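Local atomic coordinates of Poly(Beta-D-mannuronate) lyase (Pseudopedobacter saltans, PDB entry 7O79), a protein that probably cleaves alginate, acting as a polysaccharide lyase of family 6 on poly(beta-D-mannuronate) by beta-elimination. Residues 9-14 with 24-29; 89-94 with 98-103; 159-164 with 172-177. All coordinates share one frame; numbering follows the deposited sequence.

Contact 1 (9-14 with 24-29); sequences SELNKA and ILMQPG
Ala-14 of the helix meets Ile-24 of the strand where the packing is tightest: the methyl CB of Ala-14 lies 3.7 Å from CG2 of Ile-24. Alanine suits this position because its short side chain lets the beta-branched isoleucine close on the helix, and Ile-24 CD1 reaches the helix backbone itself, 3.7 Å from Ala-14 O. One turn earlier, Leu-11 extends its two methyls to different partners. Its CG stands anti to the backbone N (chi1 178°), which carries CD1 to 4.1 Å from CG2 of Ile-24 and CD2 to 4.1 Å from CE of Met-26. The methionine bends at chi3 to present that terminal methyl, and its long thioether chain carries CE up to the leucine. No hydrogen bond joins the two segments. The other side of the helix is polar, with Ser-9, Asn-12 and Lys-13 exposed to solvent. The 9-14 part of helix 8-17, the connection between parallel strands 3-5 and 23-26, runs nearly antiparallel to strand 24-26, with segment axes 9.6 Å apart at closest and 168° between them; Val-5, Leu-50 of strand 48-52 and Trp-31 of strand 29-32 pack around it.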
loop_
_atom_site.group_PDB
_atom_site.type_symbol
_atom_site.label_atom_id
_atom_site.label_comp_id
_atom_site.label_asym_id
_atom_site.label_seq_id
_atom_site.Cartn_x
_atom_site.Cartn_y
_atom_site.Cartn_z
ATOM N N SER A 9 22.042 -28.656 0.616
ATOM C CA SER A 9 22.015 -29.816 -0.263
ATOM C C SER A 9 20.772 -30.664 -0.008
ATOM O O SER A 9 20.055 -31.033 -0.945
ATOM C CB SER A 9 23.296 -30.636 -0.072
ATOM O OG SER A 9 23.202 -31.910 -0.691
ATOM N N GLU A 10 20.497 -30.972 1.264
ATOM C CA GLU A 10 19.317 -31.764 1.590
ATOM C C GLU A 10 18.034 -31.031 1.195
ATOM O O GLU A 10 17.091 -31.650 0.685
ATOM C CB GLU A 10 19.306 -32.110 3.082
ATOM C CG GLU A 10 20.542 -32.842 3.590
ATOM C CD GLU A 10 20.309 -33.494 4.944
ATOM O OE1 GLU A 10 19.446 -33.008 5.704
ATOM O OE2 GLU A 10 20.982 -34.500 5.251
ATOM N N LEU A 11 17.994 -29.711 1.409
ATOM C CA LEU A 11 16.816 -28.906 1.078
ATOM C C LEU A 11 16.459 -28.992 -0.408
ATOM O O LEU A 11 15.291 -29.205 -0.770
ATOM C CB LEU A 11 17.073 -27.455 1.485
ATOM C CG LEU A 11 15.971 -26.448 1.170
ATOM C CD1 LEU A 11 14.640 -26.856 1.838
ATOM C CD2 LEU A 11 16.430 -25.065 1.600
ATOM N N ASN A 12 17.446 -28.812 -1.289
ATOM C CA ASN A 12 17.150 -28.877 -2.717
ATOM C C ASN A 12 16.728 -30.282 -3.143
ATOM O O ASN A 12 15.876 -30.426 -4.028
ATOM C CB ASN A 12 18.349 -28.387 -3.536
ATOM C CG ASN A 12 18.654 -26.905 -3.289
ATOM O OD1 ASN A 12 17.770 -26.131 -2.916
ATOM N ND2 ASN A 12 19.906 -26.514 -3.486
ATOM N N LYS A 13 17.284 -31.323 -2.511
ATOM C CA LYS A 13 16.831 -32.687 -2.789
ATOM C C LYS A 13 15.374 -32.868 -2.379
ATOM O O LYS A 13 14.572 -33.438 -3.128
ATOM C CB LYS A 13 17.721 -33.702 -2.064
ATOM C CG LYS A 13 19.140 -33.826 -2.628
ATOM C CD LYS A 13 19.701 -35.241 -2.461
ATOM N N ALA A 14 15.019 -32.400 -1.178
ATOM C CA ALA A 14 13.638 -32.488 -0.720
ATOM C C ALA A 14 12.696 -31.714 -1.635
ATOM O O ALA A 14 11.588 -32.176 -1.928
ATOM C CB ALA A 14 13.530 -31.979 0.712
ATOM N N ILE A 24 8.376 -30.235 4.255
ATOM C CA ILE A 24 9.832 -30.186 4.345
ATOM C C ILE A 24 10.164 -29.345 5.571
ATOM O O ILE A 24 9.756 -28.179 5.659
ATOM C CB ILE A 24 10.450 -29.600 3.065
ATOM C CG1 ILE A 24 9.937 -30.364 1.847
ATOM C CG2 ILE A 24 11.984 -29.647 3.118
ATOM C CD1 ILE A 24 10.272 -29.707 0.482
ATOM N N LEU A 25 10.864 -29.949 6.532
ATOM C CA LEU A 25 11.087 -29.379 7.855
ATOM C C LEU A 25 12.568 -29.056 8.016
ATOM O O LEU A 25 13.404 -29.969 8.003
ATOM C CB LEU A 25 10.639 -30.350 8.950
ATOM C CG LEU A 25 9.245 -31.001 8.932
ATOM C CD1 LEU A 25 8.985 -31.742 10.237
ATOM C CD2 LEU A 25 8.141 -30.002 8.679
ATOM N N MET A 26 12.889 -27.768 8.184
ATOM C CA MET A 26 14.278 -27.341 8.312
ATOM C C MET A 26 14.749 -27.385 9.764
ATOM O O MET A 26 14.038 -26.968 10.684
ATOM C CB MET A 26 14.484 -25.930 7.753
ATOM C CG MET A 26 14.223 -25.803 6.250
ATOM S SD MET A 26 13.903 -24.109 5.686
ATOM C CE MET A 26 15.571 -23.557 5.299
ATOM N N GLN A 27 15.971 -27.882 9.963
ATOM C CA GLN A 27 16.525 -27.970 11.306
ATOM C C GLN A 27 16.931 -26.586 11.824
ATOM O O GLN A 27 17.298 -25.702 11.044
ATOM C CB GLN A 27 17.726 -28.915 11.324
ATOM C CG GLN A 27 17.363 -30.366 11.070
ATOM C CD GLN A 27 16.848 -31.054 12.323
ATOM O OE1 GLN A 27 17.210 -30.686 13.447
ATOM N NE2 GLN A 27 16.002 -32.062 12.136
ATOM N N PRO A 28 16.871 -26.375 13.138
ATOM C CA PRO A 28 17.189 -25.052 13.689
ATOM C C PRO A 28 18.649 -24.694 13.482
ATOM O O PRO A 28 19.526 -25.559 13.391
ATOM C CB PRO A 28 16.870 -25.184 15.186
ATOM C CG PRO A 28 16.211 -26.480 15.367
ATOM C CD PRO A 28 16.468 -27.339 14.175
ATOM N N GLY A 29 18.902 -23.393 13.413
ATOM C CA GLY A 29 20.233 -22.854 13.303
ATOM C C GLY A 29 20.297 -21.808 12.222
ATOM O O GLY A 29 19.273 -21.325 11.723
#

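Contact 2 (89-94 with 98-103); sequences SVIQFN and CKLENT
Ile-91 and Leu-100 each turn a branch inward through the first torsion: with CG1 of Ile-91 anti to its carbonyl carbon (chi1 -70°) and CG of Leu-100 anti to its backbone N (chi1 175°), the side chains reach toward each other, tip to tip. Ile-91 CD1 ends 3.6 Å from Leu-100 CD2, methyl against methyl. The ring of Phe-93 extends from its strand across to 98-103. There CZ packs 3.7 Å from Leu-100 CB, the two side chains crossing at about a right angle, while CD2 lies 4.1 Å from Cys-98 CB. The ring edge also comes near the backbone, with Lys-99 N close to the ring plane and 4.3 Å from CE2. The contact spans the interior of a right-handed parallel beta-helix, the fold of the chondroitinase B family: strands 89-93 and 99-106 belong to different faces, and residues alternate between core and surface. Phe-93, Cys-98 and Leu-100 therefore point inward, and Phe-93 stacks with Phe-68 and Phe-122 in a ladder of aromatic rings along the core. Were Phe-93 cut back to alanine, a gap would probably open beside Leu-100 CB and Cys-98 CB, and those two neighbouring rings would lose their stacking partner. Polar side chains occupy the alternate positions. Lys-99 and Glu-101, two residues apart on one strand, form a salt bridge of 2.6 Å between NZ and OE1, the nitrogen approaching from above the carboxylate plane. In 89-94, Gln-92 NE2 donates to Asn-94 OD1, just past the strand, at 2.9 Å, in the carbonyl plane and on a lone pair, with an N-H...O angle of 148°.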
loop_
_atom_site.group_PDB
_atom_site.type_symbol
_atom_site.label_atom_id
_atom_site.label_comp_id
_atom_site.label_asym_id
_atom_site.label_seq_id
_atom_site.Cartn_x
_atom_site.Cartn_y
_atom_site.Cartn_z
ATOM N N SER A 89 14.535 -9.334 -4.832
ATOM C CA SER A 89 13.623 -9.311 -3.696
ATOM C C SER A 89 14.001 -10.433 -2.741
ATOM O O SER A 89 14.464 -11.499 -3.164
ATOM C CB SER A 89 12.156 -9.464 -4.134
ATOM O OG SER A 89 11.285 -9.462 -3.001
ATOM N N VAL A 90 13.816 -10.195 -1.445
ATOM C CA VAL A 90 14.122 -11.256 -0.484
ATOM C C VAL A 90 13.172 -12.435 -0.679
ATOM O O VAL A 90 13.591 -13.597 -0.715
ATOM C CB VAL A 90 14.063 -10.714 0.952
ATOM C CG1 VAL A 90 14.206 -11.830 1.949
ATOM C CG2 VAL A 90 15.149 -9.659 1.155
ATOM N N ILE A 91 11.884 -12.154 -0.808
ATOM C CA ILE A 91 10.866 -13.176 -1.017
ATOM C C ILE A 91 10.131 -12.840 -2.306
ATOM O O ILE A 91 9.797 -11.672 -2.548
ATOM C CB ILE A 91 9.893 -13.241 0.178
ATOM C CG1 ILE A 91 10.607 -13.824 1.398
ATOM C CG2 ILE A 91 8.677 -14.103 -0.183
ATOM C CD1 ILE A 91 9.951 -13.505 2.693
ATOM N N GLN A 92 9.863 -13.847 -3.131
ATOM C CA GLN A 92 9.222 -13.581 -4.412
ATOM C C GLN A 92 8.161 -14.628 -4.733
ATOM O O GLN A 92 8.438 -15.832 -4.703
ATOM C CB GLN A 92 10.263 -13.492 -5.531
ATOM C CG GLN A 92 9.693 -12.941 -6.826
ATOM C CD GLN A 92 10.749 -12.331 -7.741
ATOM O OE1 GLN A 92 11.774 -11.819 -7.279
ATOM N NE2 GLN A 92 10.511 -12.410 -9.047
ATOM N N PHE A 93 6.940 -14.157 -5.028
ATOM C CA PHE A 93 5.825 -15.017 -5.441
ATOM C C PHE A 93 5.804 -15.024 -6.965
ATOM O O PHE A 93 5.296 -14.087 -7.584
ATOM C CB PHE A 93 4.490 -14.509 -4.896
ATOM C CG PHE A 93 4.329 -14.637 -3.385
ATOM C CD1 PHE A 93 4.825 -13.659 -2.532
ATOM C CD2 PHE A 93 3.648 -15.719 -2.829
ATOM C CE1 PHE A 93 4.673 -13.764 -1.145
ATOM C CE2 PHE A 93 3.482 -15.831 -1.435
ATOM C CZ PHE A 93 3.983 -14.856 -0.597
ATOM N N ASN A 94 6.333 -16.089 -7.576
ATOM C CA ASN A 94 6.397 -16.192 -9.032
ATOM C C ASN A 94 5.326 -17.099 -9.623
ATOM O O ASN A 94 5.354 -17.355 -10.828
ATOM C CB ASN A 94 7.771 -16.696 -9.488
ATOM C CG ASN A 94 8.846 -15.650 -9.333
ATOM O OD1 ASN A 94 8.655 -14.497 -9.722
ATOM N ND2 ASN A 94 9.995 -16.049 -8.777
ATOM N N CYS A 98 0.131 -19.556 -3.706
ATOM C CA CYS A 98 1.103 -19.872 -2.667
ATOM C C CYS A 98 0.837 -19.025 -1.427
ATOM O O CYS A 98 0.095 -18.040 -1.470
ATOM C CB CYS A 98 2.535 -19.666 -3.167
ATOM S SG CYS A 98 2.963 -20.748 -4.550
ATOM N N LYS A 99 1.447 -19.430 -0.309
ATOM C CA LYS A 99 1.233 -18.754 0.958
ATOM C C LYS A 99 2.527 -18.651 1.741
ATOM O O LYS A 99 3.253 -19.635 1.881
ATOM C CB LYS A 99 0.174 -19.476 1.810
ATOM C CG LYS A 99 -0.116 -18.747 3.143
ATOM C CD LYS A 99 -1.345 -19.319 3.870
ATOM C CE LYS A 99 -1.360 -20.842 3.858
ATOM N NZ LYS A 99 -1.874 -21.434 5.129
ATOM N N LEU A 100 2.792 -17.464 2.276
ATOM C CA LEU A 100 3.854 -17.246 3.247
ATOM C C LEU A 100 3.208 -16.890 4.576
ATOM O O LEU A 100 2.355 -16.000 4.628
ATOM C CB LEU A 100 4.786 -16.110 2.820
ATOM C CG LEU A 100 5.862 -15.747 3.858
ATOM C CD1 LEU A 100 6.872 -16.879 3.921
ATOM C CD2 LEU A 100 6.556 -14.431 3.540
ATOM N N GLU A 101 3.601 -17.571 5.647
ATOM C CA GLU A 101 3.078 -17.157 6.936
ATOM C C GLU A 101 4.087 -17.434 8.032
ATOM O O GLU A 101 5.009 -18.234 7.870
ATOM C CB GLU A 101 1.706 -17.787 7.228
ATOM C CG GLU A 101 1.564 -19.264 7.066
ATOM C CD GLU A 101 0.117 -19.702 7.351
ATOM O OE1 GLU A 101 -0.218 -20.870 7.109
ATOM O OE2 GLU A 101 -0.684 -18.877 7.854
ATOM N N ASN A 102 3.922 -16.686 9.130
ATOM C CA ASN A 102 4.730 -16.810 10.340
ATOM C C ASN A 102 6.214 -16.587 10.058
ATOM O O ASN A 102 7.071 -17.211 10.672
ATOM C CB ASN A 102 4.500 -18.162 11.027
ATOM C CG ASN A 102 4.545 -18.055 12.552
ATOM O OD1 ASN A 102 4.354 -16.974 13.110
ATOM N ND2 ASN A 102 4.786 -19.177 13.228
ATOM N N THR A 103 6.522 -15.660 9.154
ATOM C CA THR A 103 7.888 -15.365 8.741
ATOM C C THR A 103 8.230 -13.913 9.052
ATOM O O THR A 103 7.372 -13.036 8.970
ATOM C CB THR A 103 8.051 -15.661 7.238
ATOM O OG1 THR A 103 7.854 -17.062 7.026
ATOM C CG2 THR A 103 9.430 -15.221 6.689
#

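Contact 3 (159-164 with 172-177); sequences CYFKDI and REIFRI
Across the hydrophobic interior of the parallel beta-helix, strand 155-162 faces the corner at which the chain enters strand 175-177, and Phe-161 meets Ile-174 and Phe-175 there. The two rings form an offset edge-to-face pair: the edge of Phe-175 is directed at the face of Phe-161, with centroids 5.2 Å apart and planes at 70°. Their nearest atoms are the two CZ carbons, Phe-161 CZ to Phe-175 CZ, at 3.4 Å. Ile-174 adds a CH-pi contact, its CG2 lying 4.3 Å from the centroid of the Phe-161 ring and 29° off the ring normal, so the methyl sits off-centre, closest to CD2. The two branches of Ile-174 divide the work. CG2, anti to the backbone N, serves the phenylalanine, while CD1 reaches CG2 of Ile-164 at 3.9 Å, those side chains meeting at a slant. A beta-branched residue suits this place because its two branches can serve two neighbours, the phenylalanine ring and Ile-164. At the end of the contact, Arg-172 passes alongside Ile-164, its NH2 3.9 Å from Ile-164 CG2, and a bend at chi3 (61°) turns the guanidinium back from an extended course. The polar end has its own partners: NH1 binds Pro-165 O and NE binds Asn-139 O, both hydrogen bonds to backbone carbonyls. Phe-161 also meets Phe-134 and Phe-200 at small interplanar angles, forming a row of rings on this face of the beta-helix. No hydrogen bond crosses between the two segments; what passes between them is dispersion and aromatic contact, and the buried arginine is tolerated probably because those carbonyls satisfy NE and NH1 while its NH2 end rests against the isoleucine methyl CG2.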
loop_
_atom_site.group_PDB
_atom_site.type_symbol
_atom_site.label_atom_id
_atom_site.label_comp_id
_atom_site.label_asym_id
_atom_site.label_seq_id
_atom_site.Cartn_x
_atom_site.Cartn_y
_atom_site.Cartn_z
ATOM N N CYS A 159 -0.217 -8.657 8.937
ATOM C CA CYS A 159 1.218 -8.490 9.025
ATOM C C CYS A 159 1.565 -7.256 9.853
ATOM O O CYS A 159 0.721 -6.419 10.181
ATOM C CB CYS A 159 1.838 -8.413 7.625
ATOM S SG CYS A 159 1.763 -10.001 6.751
ATOM N N TYR A 160 2.846 -7.162 10.191
ATOM C CA TYR A 160 3.357 -6.131 11.079
ATOM C C TYR A 160 4.551 -5.467 10.402
ATOM O O TYR A 160 5.542 -6.142 10.088
ATOM C CB TYR A 160 3.739 -6.760 12.423
ATOM C CG TYR A 160 4.129 -5.803 13.524
ATOM C CD1 TYR A 160 3.674 -4.489 13.538
ATOM C CD2 TYR A 160 4.948 -6.228 14.571
ATOM C CE1 TYR A 160 4.020 -3.625 14.566
ATOM C CE2 TYR A 160 5.310 -5.364 15.598
ATOM C CZ TYR A 160 4.839 -4.074 15.593
ATOM O OH TYR A 160 5.197 -3.230 16.611
ATOM N N PHE A 161 4.462 -4.149 10.180
ATOM C CA PHE A 161 5.534 -3.378 9.545
ATOM C C PHE A 161 6.002 -2.313 10.529
ATOM O O PHE A 161 5.264 -1.369 10.829
ATOM C CB PHE A 161 5.077 -2.755 8.223
ATOM C CG PHE A 161 4.420 -3.735 7.279
ATOM C CD1 PHE A 161 3.069 -4.029 7.387
ATOM C CD2 PHE A 161 5.170 -4.373 6.295
ATOM C CE1 PHE A 161 2.458 -4.932 6.528
ATOM C CE2 PHE A 161 4.568 -5.279 5.422
ATOM C CZ PHE A 161 3.208 -5.570 5.549
ATOM N N LYS A 162 7.236 -2.451 11.007
ATOM C CA LYS A 162 7.708 -1.718 12.169
ATOM C C LYS A 162 9.064 -1.079 11.901
ATOM O O LYS A 162 9.967 -1.736 11.375
ATOM C CB LYS A 162 7.827 -2.644 13.375
ATOM C CG LYS A 162 8.370 -1.961 14.614
ATOM C CD LYS A 162 8.530 -2.943 15.756
ATOM C CE LYS A 162 8.417 -2.247 17.112
ATOM N NZ LYS A 162 8.795 -3.169 18.225
ATOM N N ASP A 163 9.211 0.182 12.316
ATOM C CA ASP A 163 10.498 0.890 12.319
ATOM C C ASP A 163 11.184 0.797 10.959
ATOM O O ASP A 163 12.271 0.230 10.808
ATOM C CB ASP A 163 11.437 0.367 13.413
ATOM C CG ASP A 163 10.859 0.486 14.811
ATOM O OD1 ASP A 163 10.100 1.436 15.087
ATOM O OD2 ASP A 163 11.195 -0.366 15.651
ATOM N N ILE A 164 10.517 1.352 9.958
ATOM C CA ILE A 164 11.124 1.448 8.637
ATOM C C ILE A 164 11.754 2.837 8.624
ATOM O O ILE A 164 11.026 3.841 8.537
ATOM C CB ILE A 164 10.089 1.246 7.518
ATOM C CG1 ILE A 164 9.275 -0.042 7.759
ATOM C CG2 ILE A 164 10.781 1.242 6.148
ATOM C CD1 ILE A 164 10.079 -1.326 7.879
ATOM N N ARG A 172 10.643 4.243 -1.611
ATOM C CA ARG A 172 10.710 3.509 -0.349
ATOM C C ARG A 172 9.331 3.429 0.305
ATOM O O ARG A 172 9.177 3.635 1.511
ATOM C CB ARG A 172 11.745 4.135 0.589
ATOM C CG ARG A 172 13.172 4.064 0.026
ATOM C CD ARG A 172 14.199 4.454 1.094
ATOM N NE ARG A 172 14.100 3.530 2.215
ATOM C CZ ARG A 172 13.928 3.900 3.476
ATOM N NH1 ARG A 172 13.842 5.194 3.777
ATOM N NH2 ARG A 172 13.817 2.975 4.431
ATOM N N GLU A 173 8.304 3.168 -0.507
ATOM C CA GLU A 173 6.966 2.900 -0.003
ATOM C C GLU A 173 6.967 1.620 0.822
ATOM O O GLU A 173 7.872 0.784 0.720
ATOM C CB GLU A 173 5.970 2.752 -1.163
ATOM C CG GLU A 173 5.908 3.949 -2.111
ATOM C CD GLU A 173 6.901 3.874 -3.257
ATOM O OE1 GLU A 173 6.682 4.577 -4.266
ATOM O OE2 GLU A 173 7.897 3.116 -3.153
ATOM N N ILE A 174 5.935 1.456 1.648
ATOM C CA ILE A 174 5.769 0.142 2.271
ATOM C C ILE A 174 5.097 -0.823 1.296
ATOM O O ILE A 174 5.496 -1.992 1.188
ATOM C CB ILE A 174 5.000 0.251 3.597
ATOM C CG1 ILE A 174 5.666 1.283 4.524
ATOM C CG2 ILE A 174 4.967 -1.115 4.290
ATOM C CD1 ILE A 174 7.209 1.149 4.629
ATOM N N PHE A 175 4.096 -0.339 0.552
ATOM C CA PHE A 175 3.396 -1.087 -0.489
ATOM C C PHE A 175 3.362 -0.243 -1.757
ATOM O O PHE A 175 2.981 0.930 -1.700
ATOM C CB PHE A 175 1.945 -1.400 -0.079
ATOM C CG PHE A 175 1.789 -2.504 0.946
ATOM C CD1 PHE A 175 1.887 -2.235 2.305
ATOM C CD2 PHE A 175 1.460 -3.795 0.544
ATOM C CE1 PHE A 175 1.709 -3.256 3.259
ATOM C CE2 PHE A 175 1.261 -4.825 1.486
ATOM C CZ PHE A 175 1.381 -4.546 2.842
ATOM N N ARG A 176 3.731 -0.829 -2.897
ATOM C CA ARG A 176 3.516 -0.203 -4.200
ATOM C C ARG A 176 2.821 -1.215 -5.111
ATOM O O ARG A 176 3.390 -2.265 -5.417
ATOM C CB ARG A 176 4.835 0.295 -4.813
ATOM C CG ARG A 176 4.656 0.957 -6.185
ATOM C CD ARG A 176 5.971 1.504 -6.800
ATOM N NE ARG A 176 6.905 0.443 -7.165
ATOM C CZ ARG A 176 8.219 0.609 -7.284
ATOM N NH1 ARG A 176 8.762 1.811 -7.106
ATOM N NH2 ARG A 176 8.986 -0.420 -7.619
ATOM N N ILE A 177 1.587 -0.907 -5.529
ATOM C CA ILE A 177 0.723 -1.859 -6.235
ATOM C C ILE A 177 0.581 -1.433 -7.691
ATOM O O ILE A 177 -0.275 -0.610 -8.039
ATOM C CB ILE A 177 -0.657 -2.003 -5.580
ATOM C CG1 ILE A 177 -0.530 -2.094 -4.055
ATOM C CG2 ILE A 177 -1.416 -3.192 -6.208
ATOM C CD1 ILE A 177 0.290 -3.298 -3.601
#

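The three contacts follow one another along the chain and along the beta-helix axis. Contact 1 lies near the N-terminal end, its centre about 34 Å from the chain's; the centres of contacts 1 and 2 are about 17 Å apart, of 2 and 3 about 15 Å and of 1 and 3 about 30 Å. None touches another. Strands 23-26, 99-106 and 155-162 belong to one run of parallel strands, which all three contacts reach; 89-93 and 175-177 belong to another, shared by contacts 2 and 3. Contact 1 sets a helix against a strand, whereas in contacts 2 and 3 coils some way apart show similar apolar packing across the solenoid core.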